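Long-range contacts in nigerythrin (Desulfovibrio vulgaris subsp. vulgaris, PDB 1YUZ), which shows NADH peroxidase activity in vitro and carries a hemerythrin-like diiron centre and a rubredoxin-like iron centre: residues 35-40 with 75-80; 42-47 with 68-73; 173-178 with 192-197. All coordinates share one frame; numbering follows the deposited sequence.

Contact 1: residues 35-40 with 75-80; sequences AAIAGE and IHIGLE. With FE (Fe (III) ion), chain F.
The imidazole of His-76 and the carboxylate of Glu-40 meet across this helix pair, their planes 37° apart. Glu-40 OE2 sits at the ring edge, near its plane, and accepts a hydrogen bond from His-76 ND1 at 3.2 Å. The donor stands above the carboxylate plane, 49° out of it. The iron(III) ion lies in the ring plane at the same edge, not bound by the imidazole, and ND1 also makes a weak hydrogen bond to Glu-73 OE1. Glu-40 chelates this iron through OE1 at 2.1 Å and OE2 at 2.3 Å, so OE2 is shared between metal and imidazole, and Tyr-123 OH gives it a further hydrogen-bonding partner. Bent at chi2 (-67°), the Glu-40 chain brings the carboxylate to the iron and the imidazole edge. Glu-80 reaches Ala-36 CB with OE1 at 3.6 Å; its OE2 is also hydrogen-bonded to Tyr-123, which thus bridges the two acids. Beside the carboxylates, Glu-40 CB rests on Ile-77 CG1 at 3.5 Å, and Ile-37 runs past Glu-80, CG1 against CB. With Glu-73, Glu-118 and Glu-149 completing the protein ligands of this iron, the two antiparallel segments form part of the four-helix bundle of a ferritin-like diiron site.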
# COMPACT_ATOMS: atom_id res chain seq x y z
N ALA B 35 -13.04 -19.35 -7.20
CA ALA B 35 -12.69 -18.74 -5.92
C ALA B 35 -12.37 -17.27 -6.13
O ALA B 35 -12.74 -16.41 -5.33
CB ALA B 35 -11.49 -19.45 -5.31
N ALA B 36 -11.67 -16.97 -7.22
CA ALA B 36 -11.32 -15.59 -7.53
C ALA B 36 -12.60 -14.79 -7.79
O ALA B 36 -12.75 -13.68 -7.30
CB ALA B 36 -10.41 -15.53 -8.75
N ILE B 37 -13.52 -15.37 -8.56
CA ILE B 37 -14.77 -14.68 -8.85
C ILE B 37 -15.50 -14.39 -7.54
O ILE B 37 -16.02 -13.30 -7.35
CB ILE B 37 -15.67 -15.52 -9.78
CG1 ILE B 37 -15.06 -15.54 -11.18
CG2 ILE B 37 -17.08 -14.94 -9.82
CD1 ILE B 37 -15.70 -16.53 -12.12
N ALA B 38 -15.52 -15.37 -6.64
CA ALA B 38 -16.19 -15.19 -5.36
C ALA B 38 -15.53 -14.04 -4.60
O ALA B 38 -16.22 -13.16 -4.07
CB ALA B 38 -16.11 -16.48 -4.54
N GLY B 39 -14.21 -14.05 -4.55
CA GLY B 39 -13.48 -13.00 -3.86
C GLY B 39 -13.71 -11.63 -4.46
O GLY B 39 -13.90 -10.65 -3.74
N GLU B 40 -13.71 -11.55 -5.79
CA GLU B 40 -13.91 -10.28 -6.47
C GLU B 40 -15.34 -9.79 -6.31
O GLU B 40 -15.59 -8.58 -6.30
CB GLU B 40 -13.55 -10.41 -7.94
CG GLU B 40 -12.08 -10.78 -8.17
CD GLU B 40 -11.12 -9.67 -7.76
OE1 GLU B 40 -11.37 -8.98 -6.74
OE2 GLU B 40 -10.10 -9.49 -8.45
N ILE B 75 -14.55 -6.07 -14.00
CA ILE B 75 -13.85 -6.44 -15.23
C ILE B 75 -13.12 -7.76 -14.95
O ILE B 75 -13.11 -8.65 -15.79
CB ILE B 75 -12.84 -5.34 -15.65
CG1 ILE B 75 -13.60 -4.12 -16.17
CG2 ILE B 75 -11.87 -5.88 -16.71
CD1 ILE B 75 -12.73 -2.94 -16.49
N HIS B 76 -12.52 -7.88 -13.77
CA HIS B 76 -11.82 -9.11 -13.40
C HIS B 76 -12.80 -10.27 -13.39
O HIS B 76 -12.51 -11.34 -13.92
CB HIS B 76 -11.18 -8.95 -12.02
CG HIS B 76 -10.07 -7.94 -11.99
ND1 HIS B 76 -9.52 -7.47 -10.82
CD2 HIS B 76 -9.42 -7.30 -12.99
CE1 HIS B 76 -8.58 -6.59 -11.10
NE2 HIS B 76 -8.50 -6.46 -12.41
N ILE B 77 -13.96 -10.06 -12.79
CA ILE B 77 -14.98 -11.10 -12.75
C ILE B 77 -15.35 -11.53 -14.16
O ILE B 77 -15.48 -12.72 -14.45
CB ILE B 77 -16.24 -10.62 -12.01
CG1 ILE B 77 -15.92 -10.45 -10.52
CG2 ILE B 77 -17.39 -11.60 -12.22
CD1 ILE B 77 -16.99 -9.74 -9.74
N GLY B 78 -15.52 -10.55 -15.05
CA GLY B 78 -15.87 -10.85 -16.42
C GLY B 78 -14.83 -11.72 -17.10
O GLY B 78 -15.17 -12.68 -17.80
N LEU B 79 -13.56 -11.40 -16.90
CA LEU B 79 -12.48 -12.16 -17.51
C LEU B 79 -12.44 -13.59 -16.97
O LEU B 79 -12.27 -14.54 -17.73
CB LEU B 79 -11.13 -11.49 -17.24
CG LEU B 79 -10.90 -10.12 -17.87
CD1 LEU B 79 -9.58 -9.56 -17.38
CD2 LEU B 79 -10.91 -10.24 -19.39
N GLU B 80 -12.61 -13.72 -15.66
CA GLU B 80 -12.59 -15.03 -15.02
C GLU B 80 -13.82 -15.85 -15.36
O GLU B 80 -13.73 -17.04 -15.65
CB GLU B 80 -12.44 -14.84 -13.50
CG GLU B 80 -11.08 -14.22 -13.16
CD GLU B 80 -11.01 -13.52 -11.81
OE1 GLU B 80 -12.04 -13.40 -11.12
OE2 GLU B 80 -9.90 -13.08 -11.46
FE FE F . -9.61 -7.86 -6.86
O HOH W 1 -9.21 -6.33 -5.69

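Contact 2: residues 42-47 with 68-73; sequences GAHAKY and ATAAAE. With FE2 (Fe (II) ion), chain G; FE (Fe (III) ion), chain F.
Ala-70 is gripped between Tyr-47 and His-44 where the axes of the two antiparallel segments approach to 8.5 Å. Its methyl lies 3.8 Å from Tyr-47 CB, and the same carbon approaches the His-44 ring off-centre, a CH-pi contact of 4.2 Å to the centroid. The small side chain of Ala-70 is consistent with the close approach of the CA atoms of His-44 and Ala-70, 4.6 Å. On the buried side Tyr-47 reaches in toward the irons. Its CE1 touches Thr-69 CG2 at 3.5 Å, while Glu-73 OE2 lies in the plane of the ring at its edge, 3.7 Å from CE1. The phenol and carboxylate planes are 68° apart, and the carbonyl oxygen of Ala-43 lies over one face of the ring, toward its rim. Ala-43 CB adds a looser contact with Glu-73 CG.

The other flank is more open, since His-44 is partly exposed. With CG anti to the backbone nitrogen (chi1 -176°), its imidazole swings across to the neighbouring helix, and CD2 comes within 3.0 Å of Ala-70 O, the oxygen lying at the ring edge, near its plane.

Glu-73 carries the chemistry. Its OE1 binds the iron(III) ion and its OE2 the iron(II) ion at 2.0 Å, and a water ligates both metals as well. Tyr-47 OH is hydrogen-bonded to Glu-115, another ligand of the iron(II) ion. The tyrosine is therefore a second-shell residue that probably helps to position Glu-115, and Glu-73 bridges an iron(III) and an iron(II), in keeping with the partially reduced state of the centre.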
# COMPACT_ATOMS: atom_id res chain seq x y z
N GLY B 42 -17.03 -10.20 -3.66
CA GLY B 42 -17.02 -9.61 -2.34
C GLY B 42 -16.33 -8.25 -2.38
O GLY B 42 -16.79 -7.29 -1.76
N ALA B 43 -15.23 -8.16 -3.12
CA ALA B 43 -14.49 -6.90 -3.24
C ALA B 43 -15.37 -5.83 -3.87
O ALA B 43 -15.37 -4.68 -3.44
CB ALA B 43 -13.24 -7.11 -4.08
N HIS B 44 -16.12 -6.21 -4.89
CA HIS B 44 -17.00 -5.25 -5.56
C HIS B 44 -18.03 -4.72 -4.58
O HIS B 44 -18.28 -3.51 -4.53
CB HIS B 44 -17.70 -5.90 -6.75
CG HIS B 44 -18.55 -4.94 -7.53
ND1 HIS B 44 -19.83 -4.60 -7.16
CD2 HIS B 44 -18.27 -4.21 -8.63
CE1 HIS B 44 -20.30 -3.71 -8.00
NE2 HIS B 44 -19.38 -3.45 -8.91
N ALA B 45 -18.63 -5.61 -3.81
CA ALA B 45 -19.63 -5.21 -2.83
C ALA B 45 -19.00 -4.30 -1.78
O ALA B 45 -19.59 -3.31 -1.35
CB ALA B 45 -20.24 -6.44 -2.18
N LYS B 46 -17.78 -4.63 -1.36
CA LYS B 46 -17.10 -3.83 -0.36
C LYS B 46 -16.79 -2.42 -0.86
O LYS B 46 -17.08 -1.44 -0.19
CB LYS B 46 -15.81 -4.52 0.07
CG LYS B 46 -15.17 -3.85 1.28
CD LYS B 46 -13.99 -4.62 1.82
CE LYS B 46 -12.77 -4.48 0.94
NZ LYS B 46 -11.57 -5.07 1.60
N TYR B 47 -16.21 -2.33 -2.05
CA TYR B 47 -15.86 -1.04 -2.62
C TYR B 47 -17.08 -0.19 -2.92
O TYR B 47 -17.03 1.04 -2.82
CB TYR B 47 -15.02 -1.24 -3.87
CG TYR B 47 -13.68 -1.87 -3.57
CD1 TYR B 47 -12.90 -2.41 -4.59
CD2 TYR B 47 -13.18 -1.92 -2.26
CE1 TYR B 47 -11.66 -2.99 -4.31
CE2 TYR B 47 -11.95 -2.49 -1.97
CZ TYR B 47 -11.19 -3.02 -3.01
OH TYR B 47 -9.97 -3.59 -2.74
N ALA B 68 -14.44 3.45 -9.18
CA ALA B 68 -13.61 3.03 -10.29
C ALA B 68 -13.01 1.66 -9.99
O ALA B 68 -12.97 0.79 -10.85
CB ALA B 68 -12.49 4.04 -10.53
N THR B 69 -12.57 1.45 -8.75
CA THR B 69 -11.98 0.18 -8.39
C THR B 69 -13.02 -0.94 -8.36
O THR B 69 -12.72 -2.08 -8.73
CB THR B 69 -11.23 0.27 -7.04
OG1 THR B 69 -10.38 1.42 -7.06
CG2 THR B 69 -10.36 -0.96 -6.84
N ALA B 70 -14.24 -0.63 -7.93
CA ALA B 70 -15.29 -1.64 -7.94
C ALA B 70 -15.50 -2.06 -9.39
O ALA B 70 -15.61 -3.24 -9.70
CB ALA B 70 -16.58 -1.06 -7.37
N ALA B 71 -15.52 -1.07 -10.29
CA ALA B 71 -15.71 -1.36 -11.70
C ALA B 71 -14.57 -2.23 -12.22
O ALA B 71 -14.78 -3.12 -13.05
CB ALA B 71 -15.79 -0.06 -12.49
N ALA B 72 -13.36 -1.99 -11.71
CA ALA B 72 -12.20 -2.78 -12.11
C ALA B 72 -12.40 -4.23 -11.69
O ALA B 72 -12.09 -5.15 -12.44
CB ALA B 72 -10.94 -2.22 -11.47
N GLU B 73 -12.92 -4.45 -10.48
CA GLU B 73 -13.13 -5.80 -10.01
C GLU B 73 -14.18 -6.51 -10.88
O GLU B 73 -14.11 -7.72 -11.09
CB GLU B 73 -13.56 -5.82 -8.54
CG GLU B 73 -12.65 -5.05 -7.58
CD GLU B 73 -11.17 -5.36 -7.73
OE1 GLU B 73 -10.81 -6.51 -8.08
OE2 GLU B 73 -10.35 -4.46 -7.45
FE FE2 G . -8.41 -4.61 -6.91
FE FE F . -9.61 -7.86 -6.86
O HOH W 1 -9.21 -6.33 -5.69

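Contact 3: residues 173-178 with 192-197; sequences LCPICG and CFRPKD. With FE (Fe (III) ion), chain H.
Cys-192 opens the second segment by sharing an iron(III) ion with Cys-174 and Cys-177, each sulfur 2.3 Å from the metal; Cys-189 supplies the fourth thiolate. Cys-192 SG stands 3.4 Å from Cys-174 SG, whereas Cys-177 SG is more distant, so the sulfurs are spaced as ligands of a common metal and form no disulfide. The chi1 of 70° places Cys-192 SG between its backbone nitrogen and carbonyl carbon, facing the first segment. There it is flanked by Ile-176, whose CG1 lies 3.6 Å from the sulfur and whose CD1 packs near Cys-192 CB.

After the turn at Phe-193, which points away from the first segment and makes a cation-pi contact with Lys-188, the backbone nitrogen of Arg-194 gives a weak hydrogen bond to Cys-192 SG. The first segment does much the same: Ile-176 N donates to Cys-174 SG at 3.6 Å, an N-H...S angle of 155°. Arg-194 then turns back over the first segment. Its CB lies 4.0 Å from Cys-174 SG, and its chain, bent at chi2 (-67°), crosses Ile-176 at about a right angle. Ile-176 CG2 sits over one face of the guanidinium, 3.5 Å from Arg-194 NH1, and CD1 lies above the plane near the rim. Pro-175 CB approaches NH1 obliquely at 4.0 Å. Farther along, the chain leaves the first segment.

The two CxxC loops thus build a rubredoxin-type FeS4 centre, with the guanidinium of Arg-194 more remote, beyond Ile-176. Amide donors directed at the thiolates would be expected to offset part of the negative charge of the iron-thiolate centre and influence its redox potential, as in rubredoxins.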
# COMPACT_ATOMS: atom_id res chain seq x y z
N LEU B 173 -10.32 4.47 -15.79
CA LEU B 173 -10.28 3.02 -15.75
C LEU B 173 -10.16 2.44 -17.15
O LEU B 173 -10.88 2.83 -18.07
CB LEU B 173 -11.56 2.49 -15.10
CG LEU B 173 -11.73 0.96 -15.08
CD1 LEU B 173 -10.67 0.34 -14.19
CD2 LEU B 173 -13.11 0.62 -14.56
N CYS B 174 -9.24 1.49 -17.30
CA CYS B 174 -9.04 0.84 -18.58
C CYS B 174 -10.31 0.08 -18.96
O CYS B 174 -11.04 -0.40 -18.10
CB CYS B 174 -7.86 -0.12 -18.47
SG CYS B 174 -7.53 -1.02 -19.99
N PRO B 175 -10.59 -0.05 -20.27
CA PRO B 175 -11.79 -0.77 -20.72
C PRO B 175 -11.73 -2.28 -20.52
O PRO B 175 -12.76 -2.92 -20.30
CB PRO B 175 -11.88 -0.41 -22.20
CG PRO B 175 -11.13 0.87 -22.31
CD PRO B 175 -9.97 0.68 -21.39
N ILE B 176 -10.53 -2.86 -20.61
CA ILE B 176 -10.40 -4.31 -20.50
C ILE B 176 -9.58 -4.89 -19.35
O ILE B 176 -9.43 -6.10 -19.24
CB ILE B 176 -9.87 -4.90 -21.82
CG1 ILE B 176 -8.48 -4.35 -22.13
CG2 ILE B 176 -10.84 -4.58 -22.96
CD1 ILE B 176 -7.81 -5.01 -23.32
N CYS B 177 -9.01 -4.03 -18.52
CA CYS B 177 -8.28 -4.52 -17.36
C CYS B 177 -8.55 -3.56 -16.22
O CYS B 177 -9.21 -2.54 -16.41
CB CYS B 177 -6.77 -4.67 -17.65
SG CYS B 177 -5.73 -3.22 -17.48
N GLY B 178 -8.07 -3.89 -15.03
CA GLY B 178 -8.35 -3.05 -13.88
C GLY B 178 -7.48 -1.83 -13.65
O GLY B 178 -7.60 -1.18 -12.62
N CYS B 192 -2.19 -3.44 -20.43
CA CYS B 192 -2.64 -4.03 -21.69
C CYS B 192 -2.44 -3.15 -22.93
O CYS B 192 -2.78 -3.56 -24.04
CB CYS B 192 -4.12 -4.40 -21.59
SG CYS B 192 -5.22 -2.97 -21.54
N PHE B 193 -1.92 -1.95 -22.73
CA PHE B 193 -1.66 -1.01 -23.82
C PHE B 193 -2.86 -0.33 -24.48
O PHE B 193 -2.70 0.34 -25.50
CB PHE B 193 -0.80 -1.67 -24.91
CG PHE B 193 0.66 -1.83 -24.54
CD1 PHE B 193 1.13 -1.50 -23.27
CD2 PHE B 193 1.56 -2.33 -25.47
CE1 PHE B 193 2.47 -1.66 -22.94
CE2 PHE B 193 2.91 -2.50 -25.15
CZ PHE B 193 3.36 -2.17 -23.88
N ARG B 194 -4.06 -0.48 -23.92
CA ARG B 194 -5.22 0.20 -24.51
C ARG B 194 -4.97 1.71 -24.44
O ARG B 194 -4.49 2.21 -23.44
CB ARG B 194 -6.51 -0.13 -23.75
CG ARG B 194 -7.23 -1.39 -24.22
CD ARG B 194 -7.79 -1.23 -25.63
NE ARG B 194 -8.31 -2.50 -26.15
CZ ARG B 194 -9.58 -2.90 -26.07
NH1 ARG B 194 -10.49 -2.12 -25.49
NH2 ARG B 194 -9.93 -4.08 -26.54
N PRO B 195 -5.29 2.44 -25.52
CA PRO B 195 -5.08 3.89 -25.54
C PRO B 195 -5.92 4.62 -24.50
O PRO B 195 -7.01 4.17 -24.14
CB PRO B 195 -5.49 4.28 -26.96
CG PRO B 195 -5.19 3.05 -27.75
CD PRO B 195 -5.71 1.96 -26.85
N LYS B 196 -5.42 5.76 -24.04
CA LYS B 196 -6.13 6.56 -23.04
C LYS B 196 -7.55 6.89 -23.46
O LYS B 196 -8.48 6.80 -22.65
CB LYS B 196 -5.38 7.86 -22.77
CG LYS B 196 -6.18 8.85 -21.92
CD LYS B 196 -5.45 10.17 -21.73
CE LYS B 196 -6.28 11.15 -20.92
NZ LYS B 196 -5.59 12.45 -20.71
N ASP B 197 -7.74 7.27 -24.72
CA ASP B 197 -9.06 7.64 -25.20
C ASP B 197 -10.13 6.55 -25.08
O ASP B 197 -11.31 6.81 -25.30
CB ASP B 197 -8.99 8.15 -26.64
CG ASP B 197 -9.02 7.04 -27.66
OD1 ASP B 197 -8.21 6.10 -27.54
OD2 ASP B 197 -9.85 7.11 -28.60
FE FE H . -5.57 -2.12 -19.48

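Overall arrangement
Contacts 1 and 2 are successive levels of one buried interface between helices 29-56 and 60-87, contact 2 nested along the chain inside contact 1; they meet where Glu-40 OE1 comes within 2.9 Å of Glu-73 OE1 at a common iron. Contact 3 is only partly buried and joins loops of the rubredoxin-like region, its centre about 18 Å from that of contact 1 and about 17 Å from that of contact 2. Carboxylates and a histidine bind the irons in the bundle, thiolates in the loops. The two regions pack together through Ile-75, Ala-71 and Ala-72 against residues 173-178, while Gly-178 O is hydrogen-bonded to His-152, a ligand of the iron(II) ion, a bond that probably connects the two metal sites.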